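PDB 2ZKT: 2,3-bisphosphoglycerate-independent phosphoglycerate mutase, which probably catalyses the interconversion of 2-phosphoglycerate and 3-phosphoglycerate in glycolysis, as a metal-dependent mutase of the alkaline phosphatase superfamily. Local coordinates for residues 59-64 and 74-79; 65-70 and 394-399; 81-86 and 251-256; 97-102 and 224-229; 229-234 and 259-264. All coordinates share one frame; numbering follows the deposited sequence.

Contact 1 of 5, residues 59-64 and 74-79; sequences GSDTAH and ETYRGR. With ZN (zinc ion), chain G.
At the N-terminal turn of helix 60-67, whose first residue Ser60 binds a zinc ion through OG, the neighbouring Asp61 and Thr62 receive the ring of Tyr76, the residue that follows helix 72-75. Asp13, Asp346 and His347 complete the zinc site. Tyr76 OH donates a very short bond of 2.5 Å to Asp61 OD2, which lies at the ring edge near its plane. Carboxylate and ring are turned almost perpendicular, 81° apart. With CG of Asp61 set between the backbone N and carbonyl carbon (chi1 51°), its other oxygen turns back on the helix, and Thr62 N reaches OD1 at 2.7 Å from above the carboxylate plane. The Tyr76 ring is itself sandwiched. Thr62 CG2 sits squarely over one face in a CH-pi contact, 3.3 Å from the centroid, and Gly78 N lies over the opposite face. Arg79 passes with its CB 3.3 Å from Asp61 OD2 and extends to a salt bridge with Glu83. Both Asp61 oxygens are thus engaged, one by the tyrosine and one by the helix, so the carboxylate beside the zinc ligand has little freedom to rotate.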
# COMPACT_ATOMS: atom_id res chain seq x y z
N GLY B 59 25.87 3.32 8.17
CA GLY B 59 26.04 1.99 7.59
C GLY B 59 25.07 1.11 8.37
O GLY B 59 24.61 1.51 9.45
N SER B 60 24.77 -0.08 7.86
CA SER B 60 23.82 -0.96 8.56
C SER B 60 24.24 -1.32 9.99
O SER B 60 23.40 -1.42 10.88
CB SER B 60 23.61 -2.24 7.74
OG SER B 60 22.30 -2.76 7.93
N ASP B 61 25.54 -1.53 10.21
CA ASP B 61 26.04 -1.91 11.54
C ASP B 61 25.93 -0.77 12.58
O ASP B 61 25.41 -0.99 13.68
CB ASP B 61 27.50 -2.41 11.44
CG ASP B 61 28.41 -1.46 10.66
OD1 ASP B 61 27.90 -0.45 10.11
OD2 ASP B 61 29.63 -1.72 10.61
N THR B 62 26.41 0.42 12.23
CA THR B 62 26.35 1.58 13.12
C THR B 62 24.88 2.02 13.40
O THR B 62 24.57 2.53 14.48
CB THR B 62 27.13 2.80 12.53
OG1 THR B 62 26.56 3.16 11.25
CG2 THR B 62 28.62 2.45 12.35
N ALA B 63 24.00 1.82 12.41
CA ALA B 63 22.59 2.19 12.56
C ALA B 63 21.92 1.29 13.59
O ALA B 63 21.06 1.74 14.36
CB ALA B 63 21.85 2.07 11.21
N HIS B 64 22.32 0.01 13.62
CA HIS B 64 21.71 -0.93 14.55
C HIS B 64 22.27 -0.79 15.98
O HIS B 64 21.59 -1.07 16.96
CB HIS B 64 21.92 -2.36 14.03
CG HIS B 64 20.81 -2.74 13.07
ND1 HIS B 64 20.92 -2.70 11.72
CD2 HIS B 64 19.51 -3.19 13.39
CE1 HIS B 64 19.73 -3.12 11.23
NE2 HIS B 64 18.87 -3.43 12.22
N GLU B 74 30.66 6.45 19.81
CA GLU B 74 31.52 6.02 20.92
C GLU B 74 31.71 4.51 21.02
O GLU B 74 32.74 4.04 21.51
CB GLU B 74 30.96 6.52 22.25
CG GLU B 74 30.71 8.01 22.30
CD GLU B 74 30.49 8.50 23.72
OE1 GLU B 74 31.49 8.54 24.49
OE2 GLU B 74 29.33 8.83 24.07
N THR B 75 30.71 3.75 20.57
CA THR B 75 30.78 2.29 20.66
C THR B 75 31.39 1.59 19.43
O THR B 75 32.08 0.58 19.56
CB THR B 75 29.38 1.69 20.90
OG1 THR B 75 28.49 2.13 19.87
CG2 THR B 75 28.83 2.14 22.25
N TYR B 76 31.13 2.15 18.24
CA TYR B 76 31.61 1.56 17.00
C TYR B 76 33.13 1.41 16.87
O TYR B 76 33.89 2.39 16.96
CB TYR B 76 31.09 2.35 15.79
CG TYR B 76 31.28 1.62 14.48
CD1 TYR B 76 30.70 0.37 14.26
CD2 TYR B 76 32.02 2.20 13.43
CE1 TYR B 76 30.83 -0.29 13.04
CE2 TYR B 76 32.15 1.54 12.20
CZ TYR B 76 31.55 0.31 12.01
OH TYR B 76 31.63 -0.31 10.79
N ARG B 77 33.56 0.17 16.65
CA ARG B 77 34.97 -0.12 16.49
C ARG B 77 35.20 -0.94 15.21
O ARG B 77 36.06 -1.82 15.17
CB ARG B 77 35.51 -0.87 17.73
CG ARG B 77 35.65 0.01 19.00
CD ARG B 77 36.78 1.01 18.85
NE ARG B 77 37.05 1.76 20.08
CZ ARG B 77 36.27 2.73 20.57
NH1 ARG B 77 35.14 3.08 19.95
NH2 ARG B 77 36.62 3.36 21.69
N GLY B 78 34.41 -0.64 14.17
CA GLY B 78 34.56 -1.34 12.90
C GLY B 78 33.45 -2.35 12.61
O GLY B 78 32.63 -2.65 13.48
N ARG B 79 33.45 -2.87 11.38
CA ARG B 79 32.44 -3.84 10.93
C ARG B 79 32.79 -5.33 11.06
O ARG B 79 31.97 -6.14 11.51
CB ARG B 79 32.09 -3.55 9.46
CG ARG B 79 31.18 -4.60 8.83
CD ARG B 79 30.73 -4.22 7.42
NE ARG B 79 29.80 -5.22 6.87
CZ ARG B 79 29.15 -5.10 5.71
NH1 ARG B 79 29.32 -4.02 4.96
NH2 ARG B 79 28.33 -6.07 5.31
ZN ZN G . 20.29 -1.57 6.81

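Contact 2 of 5, residues 65-70 and 394-399; sequences LSIFGY and HDIVPI
The imidazole of His394 is approached at a slant by two oxygens, Ser66 OG and Tyr70 O, the latter 3.8 Å from His394 CD2. Its CG stands between the backbone N and carbonyl carbon (chi1 52°), and CB is pressed to 3.3 Å from Tyr70 O. The Phe68 ring turns from the contact to meet Phe298 edge-to-face and also packs on Phe264. The backbones come close where helix 60-67 ends in a Schellman motif. Gly69, at positive phi, sends its N-H back to Ser66 O, and Tyr70 N reaches Leu65 O. Ser66 O also takes a CA-H...O contact from His394 CA at 3.0 Å, while Ser66 OG is hydrogen-bonded to Pro51 O. Next to this, Ile67 and Ile396 run side by side, pointing the same way, and their CD1 methyls meet at 4.0 Å. Val397 places CG2 3.1 Å from Ile67 O, with Phe68 O also near. One water joins the two helices, lying 2.6 Å from Ile67 O and accepting from Val397 N at 2.9 Å. A carbonyl from the end of helix 60-67 and an amide from the beginning of helix 396-403 thereby share one solvent molecule. Polar backbone in a mostly buried interface is served by water, while Val397 CG2 lies beside that water and the isoleucine methyls pack further off.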
# COMPACT_ATOMS: atom_id res chain seq x y z
N LEU B 65 23.56 -0.39 16.10
CA LEU B 65 24.06 -0.11 17.44
C LEU B 65 23.21 1.01 18.05
O LEU B 65 22.90 1.05 19.24
CB LEU B 65 25.52 0.38 17.37
CG LEU B 65 26.57 -0.73 17.26
CD1 LEU B 65 27.95 -0.18 16.90
CD2 LEU B 65 26.79 -1.52 18.56
N SER B 66 22.88 1.97 17.17
CA SER B 66 22.05 3.10 17.57
C SER B 66 20.63 2.65 17.96
O SER B 66 20.12 3.00 19.02
CB SER B 66 22.00 4.10 16.40
OG SER B 66 21.25 5.25 16.77
N ILE B 67 20.00 1.87 17.09
CA ILE B 67 18.65 1.36 17.33
C ILE B 67 18.58 0.55 18.63
O ILE B 67 17.57 0.59 19.33
CB ILE B 67 18.20 0.45 16.15
CG1 ILE B 67 18.07 1.29 14.86
CG2 ILE B 67 16.90 -0.25 16.49
CD1 ILE B 67 17.01 2.39 14.90
N PHE B 68 19.66 -0.18 18.97
CA PHE B 68 19.66 -0.98 20.20
C PHE B 68 19.86 -0.13 21.46
O PHE B 68 19.82 -0.66 22.58
CB PHE B 68 20.72 -2.09 20.14
CG PHE B 68 20.40 -3.18 19.16
CD1 PHE B 68 19.14 -3.80 19.17
CD2 PHE B 68 21.33 -3.59 18.20
CE1 PHE B 68 18.82 -4.81 18.24
CE2 PHE B 68 21.04 -4.58 17.27
CZ PHE B 68 19.78 -5.20 17.28
N GLY B 69 20.10 1.17 21.28
CA GLY B 69 20.27 2.08 22.41
C GLY B 69 21.67 2.61 22.70
O GLY B 69 21.91 3.23 23.74
N TYR B 70 22.61 2.38 21.78
CA TYR B 70 23.98 2.83 22.00
C TYR B 70 24.34 4.03 21.13
O TYR B 70 23.68 4.31 20.12
CB TYR B 70 24.97 1.68 21.69
CG TYR B 70 24.76 0.45 22.56
CD1 TYR B 70 25.24 0.40 23.88
CD2 TYR B 70 24.02 -0.64 22.09
CE1 TYR B 70 25.00 -0.70 24.70
CE2 TYR B 70 23.77 -1.74 22.90
CZ TYR B 70 24.26 -1.77 24.20
OH TYR B 70 24.01 -2.88 24.99
N HIS B 394 19.04 6.13 19.11
CA HIS B 394 19.32 5.54 20.43
C HIS B 394 18.37 6.03 21.54
O HIS B 394 18.54 5.73 22.71
CB HIS B 394 20.82 5.74 20.81
CG HIS B 394 21.27 7.19 20.70
ND1 HIS B 394 20.84 8.18 21.53
CD2 HIS B 394 22.18 7.75 19.79
CE1 HIS B 394 21.47 9.30 21.12
NE2 HIS B 394 22.28 9.07 20.08
N ASP B 395 17.36 6.83 21.15
CA ASP B 395 16.30 7.22 22.08
C ASP B 395 15.16 6.19 22.13
O ASP B 395 14.34 6.17 23.04
CB ASP B 395 15.75 8.58 21.64
CG ASP B 395 16.79 9.66 21.95
OD1 ASP B 395 17.33 9.64 23.05
OD2 ASP B 395 17.04 10.50 21.08
N ILE B 396 15.10 5.36 21.06
CA ILE B 396 13.95 4.48 20.87
C ILE B 396 13.82 3.41 21.96
O ILE B 396 12.75 3.17 22.52
CB ILE B 396 14.10 3.81 19.50
CG1 ILE B 396 13.97 4.84 18.38
CG2 ILE B 396 12.97 2.77 19.29
CD1 ILE B 396 14.12 4.21 16.99
N VAL B 397 14.90 2.71 22.30
CA VAL B 397 14.83 1.68 23.32
C VAL B 397 14.46 2.27 24.68
O VAL B 397 13.56 1.76 25.37
CB VAL B 397 16.16 0.87 23.39
CG1 VAL B 397 16.21 0.01 24.66
CG2 VAL B 397 16.28 -0.02 22.13
N PRO B 398 15.13 3.37 25.09
CA PRO B 398 14.79 3.98 26.39
C PRO B 398 13.31 4.33 26.48
O PRO B 398 12.66 4.10 27.51
CB PRO B 398 15.69 5.22 26.43
CG PRO B 398 16.92 4.75 25.71
CD PRO B 398 16.33 4.02 24.50
N ILE B 399 12.77 4.91 25.41
CA ILE B 399 11.35 5.27 25.42
C ILE B 399 10.48 3.99 25.46
O ILE B 399 9.42 3.97 26.10
CB ILE B 399 10.99 6.13 24.16
CG1 ILE B 399 11.57 7.54 24.33
CG2 ILE B 399 9.48 6.19 23.96
CD1 ILE B 399 11.46 8.39 23.05
O HOH W 1 17.31 2.78 20.64

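Contact 3 of 5, residues 81-86 and 251-256; sequences FFEALG and AVALVK
Leu254 leaves its backbone beside the carboxylate of Glu83, its CB lying 3.8 Å from Glu83 OE2 and almost as near OE1. CG, anti to the backbone N (chi1 -175°), stays close to OE1. There the chain forks: CD1 wedges between Phe82 CB at 3.6 Å and Glu83 OE1 at the same distance, whereas CD2 runs past OE1 toward Arg79. The Glu83 side chain crosses Leu254 at about a right angle. Bent at chi2, it brings OE2 within 3.7 Å of Leu254 N, while OE1 takes a salt bridge from Arg79 NE. A carboxylate here, next to the first turn of helix 253-261, would be expected to gain from the positive end of that helix. This is the place where short helix 80-86 finishes against the start of helix 253-261, the helix that follows strand 246-249 of the mixed sheet, with Val252 as N-cap. Gly86 makes the close approach possible: its CA is 4.3 Å from Ala253 CA and gives a CA-H...O contact of 3.3 Å to Ala253 O. Ala253 presents a small CB, which touches Glu83 OE2. The Phe82 ring leads off toward Asp61 and Leu65 of helix 60-67, joining a third helix to the pair. Lys256, bent at chi3, carries NZ to 3.7 Å from Gly86 O. One turn further on, Arg260 NH1 bonds Leu85 O.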
# COMPACT_ATOMS: atom_id res chain seq x y z
N PHE B 81 34.17 -7.58 13.03
CA PHE B 81 33.75 -8.38 14.18
C PHE B 81 32.27 -8.79 14.14
O PHE B 81 31.93 -9.92 14.52
CB PHE B 81 34.04 -7.64 15.49
CG PHE B 81 34.09 -8.53 16.70
CD1 PHE B 81 32.92 -8.92 17.36
CD2 PHE B 81 35.33 -8.98 17.20
CE1 PHE B 81 32.97 -9.74 18.49
CE2 PHE B 81 35.39 -9.80 18.34
CZ PHE B 81 34.21 -10.18 18.98
N PHE B 82 31.40 -7.87 13.71
CA PHE B 82 29.97 -8.16 13.63
C PHE B 82 29.70 -9.22 12.55
O PHE B 82 28.89 -10.13 12.74
CB PHE B 82 29.17 -6.88 13.29
CG PHE B 82 29.28 -5.77 14.31
CD1 PHE B 82 28.90 -5.99 15.64
CD2 PHE B 82 29.74 -4.51 13.94
CE1 PHE B 82 28.97 -4.97 16.58
CE2 PHE B 82 29.82 -3.47 14.88
CZ PHE B 82 29.43 -3.70 16.20
N GLU B 83 30.38 -9.07 11.41
CA GLU B 83 30.24 -10.02 10.31
C GLU B 83 30.68 -11.42 10.78
O GLU B 83 30.01 -12.42 10.51
CB GLU B 83 31.10 -9.57 9.12
CG GLU B 83 30.56 -9.94 7.73
CD GLU B 83 29.40 -9.04 7.27
OE1 GLU B 83 29.57 -7.79 7.29
OE2 GLU B 83 28.33 -9.57 6.89
N ALA B 84 31.80 -11.48 11.51
CA ALA B 84 32.29 -12.77 12.00
C ALA B 84 31.30 -13.43 12.97
O ALA B 84 31.04 -14.63 12.90
CB ALA B 84 33.64 -12.56 12.70
N LEU B 85 30.77 -12.61 13.92
CA LEU B 85 29.79 -13.15 14.87
C LEU B 85 28.52 -13.58 14.13
O LEU B 85 27.72 -14.38 14.59
CB LEU B 85 29.37 -12.07 15.87
CG LEU B 85 30.45 -11.58 16.86
CD1 LEU B 85 29.84 -10.66 17.92
CD2 LEU B 85 31.15 -12.70 17.64
N GLY B 86 28.32 -12.93 12.95
CA GLY B 86 27.15 -13.17 12.10
C GLY B 86 27.16 -14.59 11.50
O GLY B 86 26.15 -15.27 11.42
N ALA B 251 17.98 -12.63 9.78
CA ALA B 251 18.56 -13.46 8.73
C ALA B 251 19.92 -12.93 8.27
O ALA B 251 20.91 -13.68 8.26
CB ALA B 251 17.59 -13.57 7.53
N VAL B 252 19.98 -11.65 7.91
CA VAL B 252 21.24 -11.06 7.45
C VAL B 252 22.36 -11.19 8.49
O VAL B 252 22.17 -10.88 9.67
CB VAL B 252 21.07 -9.57 7.10
CG1 VAL B 252 22.28 -9.06 6.33
CG2 VAL B 252 19.81 -9.39 6.29
N ALA B 253 23.52 -11.66 8.03
CA ALA B 253 24.69 -11.88 8.88
C ALA B 253 25.12 -10.68 9.73
O ALA B 253 25.23 -10.77 10.96
CB ALA B 253 25.86 -12.35 8.01
N LEU B 254 25.36 -9.54 9.07
CA LEU B 254 25.82 -8.34 9.76
C LEU B 254 24.92 -7.89 10.92
O LEU B 254 25.42 -7.45 11.96
CB LEU B 254 25.99 -7.19 8.76
CG LEU B 254 26.58 -5.90 9.33
CD1 LEU B 254 27.89 -6.19 10.05
CD2 LEU B 254 26.80 -4.90 8.20
N VAL B 255 23.60 -8.01 10.76
CA VAL B 255 22.70 -7.59 11.82
C VAL B 255 22.63 -8.63 12.94
O VAL B 255 22.47 -8.27 14.11
CB VAL B 255 21.28 -7.29 11.25
CG1 VAL B 255 20.31 -6.94 12.39
CG2 VAL B 255 21.36 -6.14 10.25
N LYS B 256 22.76 -9.90 12.58
CA LYS B 256 22.74 -10.97 13.59
C LYS B 256 23.98 -10.76 14.46
O LYS B 256 23.95 -10.99 15.68
CB LYS B 256 22.83 -12.35 12.92
CG LYS B 256 21.67 -12.68 11.99
CD LYS B 256 21.95 -13.98 11.25
CE LYS B 256 22.20 -15.13 12.22
NZ LYS B 256 22.62 -16.37 11.50

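Contact 4 of 5, residues 97-102 and 224-229; sequences AFRVNF and LIRGAG
Phe98 and Ile225 form the tight side of this strand pair, with Phe98 CB only 3.3 Å from Ile225 CG2. The Phe98 ring then leans along the neighbouring strand until CE2 meets Ala228 CB at 3.5 Å, and Arg226 O sits at its edge near the ring plane. Leu192 of helix 186-203 covers both Phe98 and Ile225, and Pro175 also packs on Phe98 and on Ala228. Val100 joins the same face, its CG1 reaching Leu224 O at 3.6 Å. Strands 97-102 and 224-229 are antiparallel neighbours, 4.7 Å apart at closest approach with directions 152° apart, and 222-229 is an outermost strand of the four-stranded antiparallel sheet within this chain. Paired backbone bonds tie Ala97 to Gly229, Arg99 to Arg226 and Asn101 to Leu224. Between the first two pairs the register slips by one, a beta bulge with its extra residue in strand 224-229. Gly227 there has positive phi and passes beside the Arg99 side chain. The face with Arg99, Asn101 and the exposed Leu224 and Arg226 is the solvent side, although the arginine chains still touch closely. Arg99 and Arg226 lie side by side, with guanidinium planes 69° apart. Arg226 CD lies at the edge of the Arg99 guanidinium, 3.1 Å from NH1, and Arg99 NH1 comes 3.9 Å from Arg226 NE. Arg79 adds a third cation near Arg99, whose side chain is about 11 Å from a bound zinc ion. Looser is the Asn101 end: its CB lies 4.1 Å from Leu224 CB, and its OD1 is buried with no partner in the model.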
# COMPACT_ATOMS: atom_id res chain seq x y z
N ALA B 97 38.53 -8.86 13.13
CA ALA B 97 37.85 -9.49 11.99
C ALA B 97 37.70 -8.56 10.79
O ALA B 97 37.69 -7.34 10.93
CB ALA B 97 36.49 -10.00 12.42
N PHE B 98 37.59 -9.15 9.60
CA PHE B 98 37.47 -8.38 8.36
C PHE B 98 36.44 -9.00 7.42
O PHE B 98 36.15 -10.20 7.48
CB PHE B 98 38.80 -8.38 7.60
CG PHE B 98 39.99 -7.96 8.42
CD1 PHE B 98 40.61 -8.86 9.29
CD2 PHE B 98 40.52 -6.67 8.29
CE1 PHE B 98 41.74 -8.49 10.01
CE2 PHE B 98 41.66 -6.29 9.01
CZ PHE B 98 42.28 -7.21 9.87
N ARG B 99 35.88 -8.16 6.54
CA ARG B 99 34.94 -8.64 5.53
C ARG B 99 35.86 -8.86 4.31
O ARG B 99 36.73 -8.03 4.01
CB ARG B 99 33.86 -7.58 5.22
CG ARG B 99 34.39 -6.24 4.76
CD ARG B 99 33.31 -5.16 4.85
NE ARG B 99 32.19 -5.40 3.93
CZ ARG B 99 32.26 -5.24 2.60
NH1 ARG B 99 33.39 -4.82 2.04
NH2 ARG B 99 31.19 -5.49 1.85
N VAL B 100 35.70 -10.00 3.64
CA VAL B 100 36.55 -10.33 2.50
C VAL B 100 35.80 -10.60 1.19
O VAL B 100 34.78 -11.32 1.17
CB VAL B 100 37.41 -11.60 2.80
CG1 VAL B 100 38.42 -11.81 1.68
CG2 VAL B 100 38.11 -11.47 4.17
N ASN B 101 36.32 -10.05 0.10
CA ASN B 101 35.72 -10.25 -1.23
C ASN B 101 36.74 -10.98 -2.09
O ASN B 101 37.91 -10.57 -2.16
CB ASN B 101 35.38 -8.92 -1.91
CG ASN B 101 34.31 -8.13 -1.16
OD1 ASN B 101 34.57 -7.54 -0.10
ND2 ASN B 101 33.10 -8.11 -1.71
N PHE B 102 36.32 -12.08 -2.73
CA PHE B 102 37.23 -12.80 -3.64
C PHE B 102 37.27 -11.91 -4.89
O PHE B 102 36.22 -11.44 -5.36
CB PHE B 102 36.66 -14.18 -4.01
CG PHE B 102 36.77 -15.19 -2.91
CD1 PHE B 102 38.01 -15.63 -2.47
CD2 PHE B 102 35.62 -15.69 -2.29
CE1 PHE B 102 38.12 -16.56 -1.43
CE2 PHE B 102 35.72 -16.62 -1.25
CZ PHE B 102 36.97 -17.05 -0.82
N LEU B 224 40.25 -9.26 -1.39
CA LEU B 224 40.08 -7.85 -1.01
C LEU B 224 39.58 -7.86 0.45
O LEU B 224 38.47 -8.31 0.73
CB LEU B 224 39.09 -7.12 -1.92
CG LEU B 224 39.57 -6.88 -3.36
CD1 LEU B 224 38.58 -5.96 -4.08
CD2 LEU B 224 40.97 -6.25 -3.35
N ILE B 225 40.44 -7.37 1.35
CA ILE B 225 40.15 -7.34 2.79
C ILE B 225 39.89 -5.93 3.30
O ILE B 225 40.70 -5.03 3.11
CB ILE B 225 41.33 -7.93 3.61
CG1 ILE B 225 41.73 -9.30 3.06
CG2 ILE B 225 40.94 -8.05 5.08
CD1 ILE B 225 42.98 -9.88 3.70
N ARG B 226 38.75 -5.75 3.97
CA ARG B 226 38.39 -4.44 4.49
C ARG B 226 37.49 -4.53 5.72
O ARG B 226 37.24 -5.62 6.25
CB ARG B 226 37.70 -3.64 3.38
CG ARG B 226 36.52 -4.36 2.73
CD ARG B 226 36.18 -3.75 1.38
NE ARG B 226 36.27 -2.28 1.42
CZ ARG B 226 35.89 -1.47 0.43
NH1 ARG B 226 35.38 -1.97 -0.70
NH2 ARG B 226 36.02 -0.15 0.57
N GLY B 227 37.02 -3.37 6.19
CA GLY B 227 36.14 -3.32 7.35
C GLY B 227 36.71 -3.95 8.61
O GLY B 227 36.03 -4.73 9.28
N ALA B 228 37.96 -3.61 8.93
CA ALA B 228 38.61 -4.14 10.14
C ALA B 228 37.73 -3.81 11.35
O ALA B 228 37.24 -2.68 11.50
CB ALA B 228 40.01 -3.52 10.30
N GLY B 229 37.51 -4.80 12.22
CA GLY B 229 36.67 -4.55 13.38
C GLY B 229 36.99 -5.38 14.62
O GLY B 229 37.49 -6.51 14.53

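Contact 5 of 5, residues 229-234 and 259-264; sequences GTYPNI and ARAVGF
Hydrogen bonding across this contact rests on Tyr231 and Ala261: the phenol OH donates to Ala261 O at 2.7 Å, arriving at a C=O...donor angle of 152° and tilted 25° from the carbonyl plane. CG of Tyr231 is anti to the backbone N (chi1 -178°), which stretches the ring out from its loop to the end of helix 253-261. Apolar packing centres on the Ala261 methyl, with Tyr231 CE1 at 4.0 Å and Pro232 CD at 4.1 Å. Further along, Ile234 CD1 reaches Val262 CG1 at 4.4 Å, a light touch. Ring contacts involve Tyr231 again: Pro232 CD lies over one face, 3.3 Å above the plane and offset toward the rim, and Lys93 makes a cation-pi contact. Turns fix both backbones. In the loop, Thr230 OG1 bonds Tyr231 O, and Asn233 centres an inverse gamma turn closed by Ile234 N to Pro232 O at 2.8 Å. On the helix side Gly263 adopts positive phi in a Schellman motif, its N bonding Arg260 O and Phe264 N bonding Ala259 O. The segment 229-234 follows strand 222-229, so the contact seats the exit of the antiparallel sheet on a helix of the metal-binding domain. A carbonyl in the last turn of the helix here receives the tyrosine hydroxyl, and the Ala261 methyl packs beside the ring of the same tyrosine.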
# COMPACT_ATOMS: atom_id res chain seq x y z
N GLY B 229 37.51 -4.80 12.22
CA GLY B 229 36.67 -4.55 13.38
C GLY B 229 36.99 -5.38 14.62
O GLY B 229 37.49 -6.51 14.53
N THR B 230 36.71 -4.80 15.78
CA THR B 230 36.93 -5.48 17.06
C THR B 230 35.56 -5.48 17.73
O THR B 230 34.56 -5.04 17.13
CB THR B 230 37.92 -4.69 17.97
OG1 THR B 230 37.28 -3.51 18.48
CG2 THR B 230 39.16 -4.26 17.18
N TYR B 231 35.49 -5.98 18.96
CA TYR B 231 34.23 -5.99 19.70
C TYR B 231 33.88 -4.51 19.95
O TYR B 231 34.77 -3.69 20.21
CB TYR B 231 34.41 -6.72 21.03
CG TYR B 231 33.14 -6.82 21.85
CD1 TYR B 231 32.17 -7.78 21.54
CD2 TYR B 231 32.92 -5.97 22.93
CE1 TYR B 231 31.00 -7.90 22.30
CE2 TYR B 231 31.74 -6.07 23.70
CZ TYR B 231 30.79 -7.03 23.38
OH TYR B 231 29.63 -7.13 24.12
N PRO B 232 32.59 -4.14 19.89
CA PRO B 232 32.21 -2.74 20.13
C PRO B 232 32.46 -2.25 21.57
O PRO B 232 32.27 -2.99 22.54
CB PRO B 232 30.74 -2.71 19.74
CG PRO B 232 30.26 -4.07 20.14
CD PRO B 232 31.39 -4.98 19.66
N ASN B 233 32.89 -0.99 21.70
CA ASN B 233 33.14 -0.38 23.01
C ASN B 233 31.82 -0.03 23.70
O ASN B 233 31.42 1.14 23.74
CB ASN B 233 33.99 0.89 22.86
CG ASN B 233 34.28 1.57 24.21
OD1 ASN B 233 34.63 2.75 24.27
ND2 ASN B 233 34.14 0.81 25.30
N ILE B 234 31.13 -1.04 24.22
CA ILE B 234 29.87 -0.79 24.91
C ILE B 234 30.07 -1.05 26.39
O ILE B 234 30.76 -2.01 26.77
CB ILE B 234 28.74 -1.69 24.39
CG1 ILE B 234 29.11 -3.16 24.62
CG2 ILE B 234 28.49 -1.43 22.91
CD1 ILE B 234 27.92 -4.08 24.52
N ALA B 259 23.48 -7.78 16.91
CA ALA B 259 22.56 -8.24 17.94
C ALA B 259 23.27 -9.18 18.92
O ALA B 259 23.08 -9.07 20.14
CB ALA B 259 21.38 -8.94 17.30
N ARG B 260 24.08 -10.09 18.40
CA ARG B 260 24.81 -11.04 19.25
C ARG B 260 25.81 -10.31 20.13
O ARG B 260 25.91 -10.58 21.33
CB ARG B 260 25.53 -12.10 18.40
CG ARG B 260 24.67 -13.34 18.14
CD ARG B 260 25.24 -14.26 17.06
NE ARG B 260 24.34 -15.40 16.84
CZ ARG B 260 24.33 -16.16 15.74
NH1 ARG B 260 25.17 -15.91 14.74
NH2 ARG B 260 23.47 -17.16 15.64
N ALA B 261 26.56 -9.39 19.52
CA ALA B 261 27.55 -8.62 20.28
C ALA B 261 26.93 -7.92 21.49
O ALA B 261 27.54 -7.89 22.56
CB ALA B 261 28.24 -7.60 19.36
N VAL B 262 25.72 -7.36 21.36
CA VAL B 262 25.12 -6.66 22.50
C VAL B 262 24.34 -7.57 23.45
O VAL B 262 23.77 -7.10 24.44
CB VAL B 262 24.24 -5.46 22.04
CG1 VAL B 262 25.09 -4.49 21.22
CG2 VAL B 262 23.03 -5.94 21.23
N GLY B 263 24.31 -8.87 23.14
CA GLY B 263 23.66 -9.82 24.04
C GLY B 263 22.34 -10.48 23.69
O GLY B 263 21.72 -11.10 24.55
N PHE B 264 21.90 -10.37 22.44
CA PHE B 264 20.64 -11.00 22.05
C PHE B 264 20.81 -12.48 21.70
O PHE B 264 21.91 -12.91 21.32
CB PHE B 264 20.04 -10.28 20.83
CG PHE B 264 19.35 -8.98 21.16
CD1 PHE B 264 20.09 -7.84 21.47
CD2 PHE B 264 17.96 -8.90 21.16
CE1 PHE B 264 19.45 -6.64 21.78
CE2 PHE B 264 17.31 -7.70 21.47
CZ PHE B 264 18.05 -6.57 21.78

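Overall arrangement
Contacts 1, 3 and 5 cluster where the zinc-binding domain with the mixed sheet meets the domain with the antiparallel sheet, centres 9 to 12 Å apart. Contact 2 shares helix 60-67 with contact 1; contact 4 lies within the antiparallel sheet, its centre 27 Å from that of contact 2. Contacts 3 and 5 share helix 253-261, and contacts 4 and 5 share Gly229. Segments of contacts 1 and 2, and of 3 and 5, alternate along the chain; contact 4 nests inside 3, and contact 2 spans 3 to 5. The chain appears to cross between the sheets after helix 80-86 and again at 229-234. Segments 74-79 and 229-234 touch, and Ser60 brings contact 1 to zinc.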